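Local coordinates for protein agarase (Pseudoalteromonas fuliginea, PDB 6XJ9) that probably hydrolyses agarose, the galactan of red algal cell walls, as an agarase of glycoside hydrolase family 50, at residues N612-G617 with Y636-S641; V447-N452 with P499-V504. All blocks are in the same frame, centred on the assembly; numbering follows the deposited sequence.

Interaction 1: residues N612-G617 with Y636-S641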
loop_
_atom_site.group_PDB
_atom_site.type_symbol
_atom_site.label_atom_id
_atom_site.label_comp_id
_atom_site.label_asym_id
_atom_site.label_seq_id
_atom_site.Cartn_x
_atom_site.Cartn_y
_atom_site.Cartn_z
ATOM N N ASN A 612 -16.809 29.852 -26.959
ATOM C CA ASN A 612 -16.712 28.488 -27.451
ATOM C C ASN A 612 -16.458 27.519 -26.296
ATOM O O ASN A 612 -16.444 26.312 -26.508
ATOM C CB ASN A 612 -15.653 28.312 -28.550
ATOM C CG ASN A 612 -15.838 29.237 -29.739
ATOM O OD1 ASN A 612 -14.870 29.806 -30.254
ATOM N ND2 ASN A 612 -17.076 29.420 -30.159
ATOM N N HIS A 613 -16.254 28.055 -25.087
ATOM C CA HIS A 613 -15.720 27.279 -23.974
ATOM C C HIS A 613 -16.737 27.193 -22.841
ATOM O O HIS A 613 -17.475 28.141 -22.605
ATOM C CB HIS A 613 -14.457 27.948 -23.435
ATOM C CG HIS A 613 -13.292 27.763 -24.335
ATOM N ND1 HIS A 613 -13.038 28.629 -25.382
ATOM C CD2 HIS A 613 -12.331 26.817 -24.363
ATOM C CE1 HIS A 613 -11.958 28.234 -26.016
ATOM N NE2 HIS A 613 -11.505 27.121 -25.415
ATOM N N MET A 614 -16.739 26.064 -22.120
ATOM C CA MET A 614 -17.727 25.847 -21.074
ATOM C C MET A 614 -17.431 26.752 -19.884
ATOM O O MET A 614 -16.274 26.947 -19.519
ATOM C CB MET A 614 -17.716 24.394 -20.597
ATOM C CG MET A 614 -18.287 23.438 -21.625
ATOM S SD MET A 614 -18.430 21.790 -20.923
ATOM C CE MET A 614 -16.709 21.338 -20.711
ATOM N N TYR A 615 -18.508 27.269 -19.284
ATOM C CA TYR A 615 -18.463 28.013 -18.038
ATOM C C TYR A 615 -18.866 27.062 -16.915
ATOM O O TYR A 615 -19.954 26.493 -16.957
ATOM C CB TYR A 615 -19.380 29.234 -18.149
ATOM C CG TYR A 615 -19.658 29.951 -16.852
ATOM C CD1 TYR A 615 -18.672 30.102 -15.892
ATOM C CD2 TYR A 615 -20.906 30.514 -16.612
ATOM C CE1 TYR A 615 -18.917 30.778 -14.709
ATOM C CE2 TYR A 615 -21.169 31.193 -15.438
ATOM C CZ TYR A 615 -20.173 31.323 -14.486
ATOM O OH TYR A 615 -20.428 31.980 -13.317
ATOM N N LEU A 616 -17.976 26.896 -15.930
ATOM C CA LEU A 616 -18.038 25.795 -14.981
ATOM C C LEU A 616 -18.468 26.278 -13.602
ATOM O O LEU A 616 -18.313 25.545 -12.620
ATOM C CB LEU A 616 -16.652 25.148 -14.885
ATOM C CG LEU A 616 -16.078 24.646 -16.205
ATOM C CD1 LEU A 616 -14.625 24.234 -16.006
ATOM C CD2 LEU A 616 -16.904 23.472 -16.734
ATOM N N GLY A 617 -18.993 27.507 -13.526
ATOM C CA GLY A 617 -19.538 27.990 -12.264
ATOM C C GLY A 617 -18.462 28.484 -11.307
ATOM O O GLY A 617 -17.400 28.925 -11.744
ATOM N N TYR A 636 -27.396 29.059 -16.038
ATOM C CA TYR A 636 -26.367 29.781 -16.773
ATOM C C TYR A 636 -25.144 28.928 -17.092
ATOM O O TYR A 636 -24.603 29.053 -18.188
ATOM C CB TYR A 636 -25.969 31.076 -16.054
ATOM C CG TYR A 636 -27.086 32.079 -15.906
ATOM C CD1 TYR A 636 -27.461 32.901 -16.961
ATOM C CD2 TYR A 636 -27.795 32.187 -14.720
ATOM C CE1 TYR A 636 -28.495 33.816 -16.835
ATOM C CE2 TYR A 636 -28.834 33.101 -14.574
ATOM C CZ TYR A 636 -29.177 33.924 -15.631
ATOM O OH TYR A 636 -30.192 34.831 -15.488
ATOM N N VAL A 637 -24.709 28.088 -16.147
ATOM C CA VAL A 637 -23.460 27.346 -16.273
ATOM C C VAL A 637 -23.645 26.119 -17.159
ATOM O O VAL A 637 -24.736 25.574 -17.256
ATOM C CB VAL A 637 -22.900 26.951 -14.894
ATOM C CG1 VAL A 637 -22.829 28.165 -13.970
ATOM C CG2 VAL A 637 -23.719 25.841 -14.242
ATOM N N ASP A 638 -22.539 25.668 -17.762
ATOM C CA ASP A 638 -22.515 24.437 -18.537
ATOM C C ASP A 638 -22.387 23.259 -17.575
ATOM O O ASP A 638 -22.956 22.191 -17.804
ATOM C CB ASP A 638 -21.366 24.463 -19.549
ATOM C CG ASP A 638 -21.576 25.516 -20.620
ATOM O OD1 ASP A 638 -22.437 25.291 -21.491
ATOM O OD2 ASP A 638 -20.906 26.558 -20.558
ATOM N N VAL A 639 -21.616 23.471 -16.509
ATOM C CA VAL A 639 -21.373 22.446 -15.499
ATOM C C VAL A 639 -21.416 23.145 -14.147
ATOM O O VAL A 639 -20.820 24.212 -14.004
ATOM C CB VAL A 639 -20.013 21.738 -15.706
ATOM C CG1 VAL A 639 -19.783 20.609 -14.700
ATOM C CG2 VAL A 639 -19.831 21.215 -17.127
ATOM N N ILE A 640 -22.119 22.548 -13.176
ATOM C CA ILE A 640 -22.154 23.090 -11.825
ATOM C C ILE A 640 -20.989 22.493 -11.038
ATOM O O ILE A 640 -20.894 21.274 -10.899
ATOM C CB ILE A 640 -23.489 22.838 -11.089
ATOM C CG1 ILE A 640 -24.727 23.010 -11.970
ATOM C CG2 ILE A 640 -23.575 23.746 -9.875
ATOM C CD1 ILE A 640 -26.011 22.561 -11.287
ATOM N N SER A 641 -20.125 23.368 -10.503
ATOM C CA SER A 641 -18.939 22.939 -9.775
ATOM C C SER A 641 -19.145 23.092 -8.264
ATOM O O SER A 641 -19.776 24.047 -7.809
ATOM C CB SER A 641 -17.723 23.698 -10.253
ATOM O OG SER A 641 -17.962 25.098 -10.195
#

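Interaction 2: residues V447-N452 with P499-V504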
loop_
_atom_site.group_PDB
_atom_site.type_symbol
_atom_site.label_atom_id
_atom_site.label_comp_id
_atom_site.label_asym_id
_atom_site.label_seq_id
_atom_site.Cartn_x
_atom_site.Cartn_y
_atom_site.Cartn_z
ATOM N N VAL A 447 -2.047 17.723 -22.779
ATOM C CA VAL A 447 -2.997 17.433 -21.711
ATOM C C VAL A 447 -3.971 18.601 -21.598
ATOM O O VAL A 447 -3.535 19.734 -21.385
ATOM C CB VAL A 447 -2.301 17.178 -20.356
ATOM C CG1 VAL A 447 -3.300 16.811 -19.265
ATOM C CG2 VAL A 447 -1.210 16.115 -20.447
ATOM N N PRO A 448 -5.302 18.353 -21.698
ATOM C CA PRO A 448 -6.310 19.404 -21.535
ATOM C C PRO A 448 -6.223 19.976 -20.118
ATOM O O PRO A 448 -5.698 19.318 -19.216
ATOM C CB PRO A 448 -7.656 18.674 -21.711
ATOM C CG PRO A 448 -7.297 17.394 -22.433
ATOM C CD PRO A 448 -5.909 17.034 -21.951
ATOM N N TYR A 449 -6.728 21.201 -19.949
ATOM C CA TYR A 449 -6.535 21.935 -18.709
ATOM C C TYR A 449 -7.774 22.775 -18.415
ATOM O O TYR A 449 -8.547 23.085 -19.312
ATOM C CB TYR A 449 -5.261 22.778 -18.766
ATOM C CG TYR A 449 -5.304 23.913 -19.761
ATOM C CD1 TYR A 449 -4.878 23.723 -21.069
ATOM C CD2 TYR A 449 -5.778 25.170 -19.409
ATOM C CE1 TYR A 449 -4.915 24.759 -21.991
ATOM C CE2 TYR A 449 -5.832 26.213 -20.328
ATOM C CZ TYR A 449 -5.395 26.004 -21.625
ATOM O OH TYR A 449 -5.423 27.022 -22.545
ATOM N N PHE A 450 -7.966 23.092 -17.132
ATOM C CA PHE A 450 -9.039 23.958 -16.676
ATOM C C PHE A 450 -8.422 25.323 -16.396
ATOM O O PHE A 450 -7.327 25.378 -15.845
ATOM C CB PHE A 450 -9.697 23.326 -15.444
ATOM C CG PHE A 450 -10.562 22.132 -15.777
ATOM C CD1 PHE A 450 -10.001 20.925 -16.181
ATOM C CD2 PHE A 450 -11.946 22.236 -15.762
ATOM C CE1 PHE A 450 -10.803 19.842 -16.523
ATOM C CE2 PHE A 450 -12.744 21.150 -16.099
ATOM C CZ PHE A 450 -12.170 19.959 -16.472
ATOM N N ALA A 451 -9.102 26.399 -16.820
ATOM C CA ALA A 451 -8.657 27.758 -16.552
ATOM C C ALA A 451 -9.531 28.388 -15.465
ATOM O O ALA A 451 -10.564 27.837 -15.083
ATOM C CB ALA A 451 -8.675 28.574 -17.826
ATOM N N ASN A 452 -9.104 29.554 -14.982
ATOM C CA ASN A 452 -9.755 30.206 -13.862
ATOM C C ASN A 452 -9.526 31.712 -13.929
ATOM O O ASN A 452 -8.532 32.173 -14.479
ATOM C CB ASN A 452 -9.223 29.673 -12.531
ATOM C CG ASN A 452 -7.822 30.154 -12.227
ATOM O OD1 ASN A 452 -6.833 29.562 -12.676
ATOM N ND2 ASN A 452 -7.725 31.242 -11.488
ATOM N N PRO A 499 -8.484 24.661 -27.949
ATOM C CA PRO A 499 -9.378 23.526 -27.716
ATOM C C PRO A 499 -8.981 22.675 -26.512
ATOM O O PRO A 499 -9.794 21.911 -26.002
ATOM C CB PRO A 499 -9.250 22.680 -28.996
ATOM C CG PRO A 499 -7.907 23.064 -29.566
ATOM C CD PRO A 499 -7.728 24.525 -29.206
ATOM N N TRP A 500 -7.741 22.858 -26.043
ATOM C CA TRP A 500 -7.180 22.104 -24.933
ATOM C C TRP A 500 -7.745 22.594 -23.601
ATOM O O TRP A 500 -7.584 21.927 -22.582
ATOM C CB TRP A 500 -5.649 22.186 -24.961
ATOM C CG TRP A 500 -5.100 21.430 -26.127
ATOM C CD1 TRP A 500 -4.829 21.913 -27.375
ATOM C CD2 TRP A 500 -4.822 20.025 -26.168
ATOM N NE1 TRP A 500 -4.372 20.907 -28.184
ATOM C CE2 TRP A 500 -4.367 19.734 -27.473
ATOM C CE3 TRP A 500 -4.918 18.984 -25.229
ATOM C CZ2 TRP A 500 -4.000 18.447 -27.859
ATOM C CZ3 TRP A 500 -4.554 17.714 -25.616
ATOM C CH2 TRP A 500 -4.103 17.449 -26.914
ATOM N N ALA A 501 -8.404 23.755 -23.626
ATOM C CA ALA A 501 -9.013 24.321 -22.429
ATOM C C ALA A 501 -10.413 23.742 -22.267
ATOM O O ALA A 501 -11.328 24.098 -23.001
ATOM C CB ALA A 501 -9.019 25.835 -22.501
ATOM N N VAL A 502 -10.574 22.848 -21.287
ATOM C CA VAL A 502 -11.849 22.187 -21.061
ATOM C C VAL A 502 -12.939 23.202 -20.719
ATOM O O VAL A 502 -14.064 23.059 -21.188
ATOM C CB VAL A 502 -11.732 21.076 -20.001
ATOM C CG1 VAL A 502 -13.033 20.304 -19.842
ATOM C CG2 VAL A 502 -10.590 20.122 -20.310
ATOM N N GLY A 503 -12.622 24.180 -19.859
ATOM C CA GLY A 503 -13.591 25.154 -19.377
ATOM C C GLY A 503 -12.956 26.150 -18.398
ATOM O O GLY A 503 -11.757 26.070 -18.130
ATOM N N VAL A 504 -13.778 27.071 -17.883
ATOM C CA VAL A 504 -13.347 28.153 -17.005
ATOM C C VAL A 504 -14.153 28.122 -15.702
ATOM O O VAL A 504 -15.377 28.193 -15.699
ATOM C CB VAL A 504 -13.473 29.525 -17.705
ATOM C CG1 VAL A 504 -12.900 30.659 -16.866
ATOM C CG2 VAL A 504 -12.821 29.512 -19.086
#

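Interaction 1: residues N612-G617 with Y636-S641
D638 turns its CG anti to its own carbonyl carbon (chi1 -67°), which carries OD2 to the backbone of Y615. The two segments are consistent with neighbouring parts of the wall of a (beta/alpha)8 barrel; the chain passes from 614-615 through the short strand 620-621 and helix 627-634 to strand 640-643. Y615 N donates to D638 OD2 at 2.8 Å in an almost straight bond, and OD2 receives it on its anti lone pair. In return, D638 N donates to Y615 O at 2.8 Å. V639 N adds a weak bond to the same carbonyl. D638 therefore grips both backbone polar groups of Y615, one with its side chain and one with its main chain. The Y615 ring departs anti to its backbone N (chi1 168°) and runs under V637. V637 CG1 sits over one ring face, 4.2 Å from the centroid. F599 and V602 of helix 584-609 also touch this tyrosine. Next along, L616 CD2 packs against V639 CB at 3.7 Å, the two side chains lying alongside each other. G617 has a positive phi, and a CB there would probably come too near S641 OG. S641 OG accepts from R619 N and donates to L616 O in a very short bond of 2.5 Å.

Interaction 2: residues V447-N452 with P499-V504
Three backbone hydrogen bonds join Y449 and A451 to the neighbouring parallel strand, a pairing consistent with the wall of a (beta/alpha)8 barrel. Y449 N donates to W500 O at 2.9 Å. V502 N donates to Y449 O at 2.8 Å. A451 N donates to G503 O at 3.0 Å. Y449 pairs with A501, but A451 pairs with V504. The extra residue on the second strand makes a beta bulge, and V502 there has helical backbone angles. CA-H...O contacts from A501 and V504 support the same pairing.

Aromatic contacts fall on both faces of the strand pair. The Y449 ring, with CG between its backbone N and carbonyl carbon (chi1 67°), lies over A501, whose CA is 4.1 Å from the ring centroid. The Y449 ring also stacks with Y442. With an alanine at Y449, A501 is likely to lose its aromatic cover and Y442 its stacking partner. On the other face, V502 CB sits over the F450 ring, displaced toward the rim, and V502 CG1 reaches F450 CZ at 3.5 Å.

Apolar contacts gather at the start of the pair. P448 CB meets V502 CG2 at 3.6 Å, and P448 CD lies 3.9 Å from W500 CE3.

Helix 478-495 covers the side of Y449, A451, A501 and V504 through V495 and V491. Strand 299-305 meets P448, F450 and V502 from the opposite side.

In the fold
The two contacts lie side by side, with centres about 12 Å apart. Both reach one parallel sheet, ordered 449-453, 501-506, 614-615; strand 640-643 is not among these three. Strand 501-506 is the middle one: interaction 2 holds it on one edge, and the strand of interaction 1 holds it on the other. L616 N probably bonds to V504 O at 2.9 Å, and M614 O to V504 N at 3.0 Å. M614 CE also packs on V502 O at 3.2 Å. Interaction 1 then carries the wall on to strand 640-643. Together they span four successive staves of the probable barrel. In such glycosidases the active site lies at the C-terminal ends of the barrel strands.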